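Local coordinates for putative secreted protein (Streptomyces coelicolor A3, PDB 2QF9) that is of unknown function, a probably secreted, mainly helical member of the DUF305 family, which is grouped with the ferritin-like proteins, at residues V114-L117 against Q118-E122. Numbering follows the deposited sequence. Where two conformers were deposited one is given.
Sequences VYYL and QLMTE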
ATOM      1  N   VAL A 114     -17.226  -7.852 -13.544  1.00 10.21           N
ATOM      2  CA  VAL A 114     -16.990  -9.219 -14.024  1.00 10.06           C
ATOM      3  C   VAL A 114     -15.560  -9.362 -14.532  1.00  9.77           C
ATOM      4  O   VAL A 114     -14.856 -10.324 -14.201  1.00  9.32           O
ATOM      5  CB  VAL A 114     -18.025  -9.572 -15.121  1.00 10.22           C
ATOM      6  CG1 VAL A 114     -17.610 -10.821 -15.916  1.00 11.20           C
ATOM      7  CG2 VAL A 114     -19.416  -9.766 -14.456  1.00 10.38           C
ATOM      8  N   TYR A 115     -15.131  -8.402 -15.329  1.00 10.38           N
ATOM      9  CA  TYR A 115     -13.804  -8.493 -15.958  1.00 10.35           C
ATOM     10  C   TYR A 115     -12.703  -8.448 -14.899  1.00 10.15           C
ATOM     11  O   TYR A 115     -11.751  -9.216 -14.968  1.00  9.95           O
ATOM     12  CB  TYR A 115     -13.613  -7.399 -16.999  1.00 11.42           C
ATOM     13  CG  TYR A 115     -12.490  -7.729 -17.970  1.00 11.94           C
ATOM     14  CD1 TYR A 115     -12.605  -8.826 -18.834  1.00 15.63           C
ATOM     15  CD2 TYR A 115     -11.337  -6.960 -18.032  1.00 12.74           C
ATOM     16  CE1 TYR A 115     -11.583  -9.144 -19.730  1.00 17.21           C
ATOM     17  CE2 TYR A 115     -10.312  -7.268 -18.913  1.00 13.84           C
ATOM     18  CZ  TYR A 115     -10.440  -8.360 -19.764  1.00 16.66           C
ATOM     19  OH  TYR A 115      -9.433  -8.696 -20.652  1.00 17.39           O
ATOM     20  N   TYR A 116     -12.879  -7.585 -13.899  1.00  9.78           N
ATOM     21  CA  TYR A 116     -11.968  -7.498 -12.749  1.00  9.44           C
ATOM     22  C   TYR A 116     -11.912  -8.829 -11.996  1.00  9.67           C
ATOM     23  O   TYR A 116     -10.832  -9.336 -11.681  1.00 10.09           O
ATOM     24  CB  TYR A 116     -12.449  -6.384 -11.812  1.00  9.59           C
ATOM     25  CG  TYR A 116     -11.718  -6.332 -10.502  1.00  8.28           C
ATOM     26  CD1 TYR A 116     -10.421  -5.790 -10.416  1.00 10.12           C
ATOM     27  CD2 TYR A 116     -12.308  -6.852  -9.330  1.00  9.68           C
ATOM     28  CE1 TYR A 116      -9.744  -5.739  -9.201  1.00 10.25           C
ATOM     29  CE2 TYR A 116     -11.639  -6.814  -8.112  1.00  8.54           C
ATOM     30  CZ  TYR A 116     -10.355  -6.266  -8.046  1.00  9.67           C
ATOM     31  OH  TYR A 116      -9.700  -6.209  -6.851  1.00  9.93           O
ATOM     32  N   LEU A 117     -13.082  -9.380 -11.691  1.00  8.56           N
ATOM     33  CA  LEU A 117     -13.160 -10.658 -10.999  1.00  8.88           C
ATOM     34  C   LEU A 117     -12.495 -11.790 -11.785  1.00  9.69           C
ATOM     35  O   LEU A 117     -11.855 -12.651 -11.205  1.00  9.81           O
ATOM     36  CB  LEU A 117     -14.608 -10.996 -10.647  1.00  8.56           C
ATOM     37  CG  LEU A 117     -15.233 -10.065  -9.596  1.00  7.70           C
ATOM     38  CD1 LEU A 117     -16.743 -10.216  -9.652  1.00  9.01           C
ATOM     39  CD2 LEU A 117     -14.685 -10.330  -8.179  1.00  8.99           C
ATOM     40  N   GLN A 118     -12.642 -11.769 -13.104  1.00  9.58           N
ATOM     41  CA  GLN A 118     -12.004 -12.789 -13.953  1.00 10.29           C
ATOM     42  C   GLN A 118     -10.482 -12.632 -13.958  1.00 10.45           C
ATOM     43  O   GLN A 118      -9.749 -13.615 -13.755  1.00 10.56           O
ATOM     44  CB  GLN A 118     -12.552 -12.696 -15.365  1.00 10.48           C
ATOM     45  CG  GLN A 118     -13.986 -13.227 -15.468  1.00 10.94           C
ATOM     46  CD  GLN A 118     -14.627 -12.891 -16.812  1.00 14.41           C
ATOM     47  OE1 GLN A 118     -14.244 -11.933 -17.470  1.00 14.64           O
ATOM     48  NE2 GLN A 118     -15.619 -13.684 -17.211  1.00 14.08           N
ATOM     49  N   LEU A 119     -10.020 -11.398 -14.174  1.00 10.03           N
ATOM     50  CA  LEU A 119      -8.581 -11.122 -14.145  1.00  9.74           C
ATOM     51  C   LEU A 119      -7.962 -11.440 -12.785  1.00  9.48           C
ATOM     52  O   LEU A 119      -6.883 -12.029 -12.710  1.00  9.04           O
ATOM     53  CB  LEU A 119      -8.283  -9.674 -14.491  1.00  9.58           C
ATOM     54  CG  LEU A 119      -8.531  -9.201 -15.924  1.00  8.88           C
ATOM     55  CD1 LEU A 119      -8.268  -7.696 -16.022  1.00 11.13           C
ATOM     56  CD2 LEU A 119      -7.680  -9.983 -16.962  1.00 12.23           C
HETATM   57  N   MSE A 120      -8.643 -11.070 -11.706  1.00  9.25           N
HETATM   58  CA  MSE A 120      -8.075 -11.261 -10.377  0.70  9.36           C
HETATM   59  C   MSE A 120      -8.088 -12.754  -9.996  1.00  9.53           C
HETATM   60  O   MSE A 120      -7.197 -13.228  -9.291  1.00  9.73           O
HETATM   61  CB  MSE A 120      -8.810 -10.399  -9.347  0.70  9.10           C
HETATM   62  CG  MSE A 120      -8.144 -10.373  -7.985  0.70 11.93           C
HETATM   63 SE   MSE A 120      -6.339  -9.578  -7.981  0.70 14.72          SE
HETATM   64  CE  MSE A 120      -6.864  -7.699  -7.925  0.70 16.29           C
ATOM     65  N   THR A 121      -9.090 -13.492 -10.470  1.00  9.86           N
ATOM     66  CA  THR A 121      -9.113 -14.932 -10.231  1.00 10.68           C
ATOM     67  C   THR A 121      -7.844 -15.579 -10.829  1.00 10.99           C
ATOM     68  O   THR A 121      -7.110 -16.334 -10.148  1.00 10.55           O
ATOM     69  CB  THR A 121     -10.430 -15.591 -10.753  1.00 10.53           C
ATOM     70  OG1 THR A 121     -11.523 -15.154  -9.936  1.00 10.98           O
ATOM     71  CG2 THR A 121     -10.347 -17.118 -10.703  1.00 12.61           C
ATOM     72  N   GLU A 122      -7.556 -15.235 -12.080  1.00 10.96           N
ATOM     73  CA  GLU A 122      -6.360 -15.740 -12.741  0.50 11.94           C
ATOM     74  C   GLU A 122      -5.086 -15.264 -12.028  1.00 11.71           C
ATOM     75  O   GLU A 122      -4.126 -16.027 -11.852  1.00 11.25           O
ATOM     76  CB  GLU A 122      -6.370 -15.316 -14.203  0.50 12.10           C
ATOM     77  CG  GLU A 122      -5.182 -15.793 -15.014  0.50 12.79           C
ATOM     78  CD  GLU A 122      -5.036 -17.309 -15.091  0.50 15.40           C
ATOM     79  OE1 GLU A 122      -5.919 -18.075 -14.617  0.50 15.72           O
ATOM     80  OE2 GLU A 122      -4.004 -17.734 -15.636  0.50 16.71           O
TER
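Val114 to Leu117 meet Gln118 to Thr121 one turn further along the same helix, 109-137, in local i to i+4 contacts that are largely buried against neighbouring helices. Backbone bonds join each pair, among them Leu119 N to Tyr115 O at 2.9 Å. Leu117 O is gripped twice, by Thr121 OG1 at 2.8 Å and by Thr121 N at 3.0 Å, the two donors arriving from opposite faces of the carbonyl plane. The Tyr115 ring receives Leu119 CG over one face, 4.0 Å above its plane and toward the rim, with Leu119 CD1 3.6 Å from Tyr115 CE2. Gln118 stretches back alongside Val114, its NE2 3.7 Å from Val114 CG1 and bonded to Lys171 O. Shortening this side chain to an alanine would probably leave the Lys171 carbonyl without this donor and take away the amide that lies against Val114 CG1. In one of its two conformers, bends at chi2 and chi3 (63° and 81°) bring CE of the selenomethionine Met120 to 3.4 Å from Tyr116 OH, which bonds Ser27 OG of helix 8-31. Tyr116 and Met120 also touch Ile46 of helix 37-63, an arrangement typical of the inward side of a helix in an antiparallel helical bundle, consistent with the ferritin-like clan.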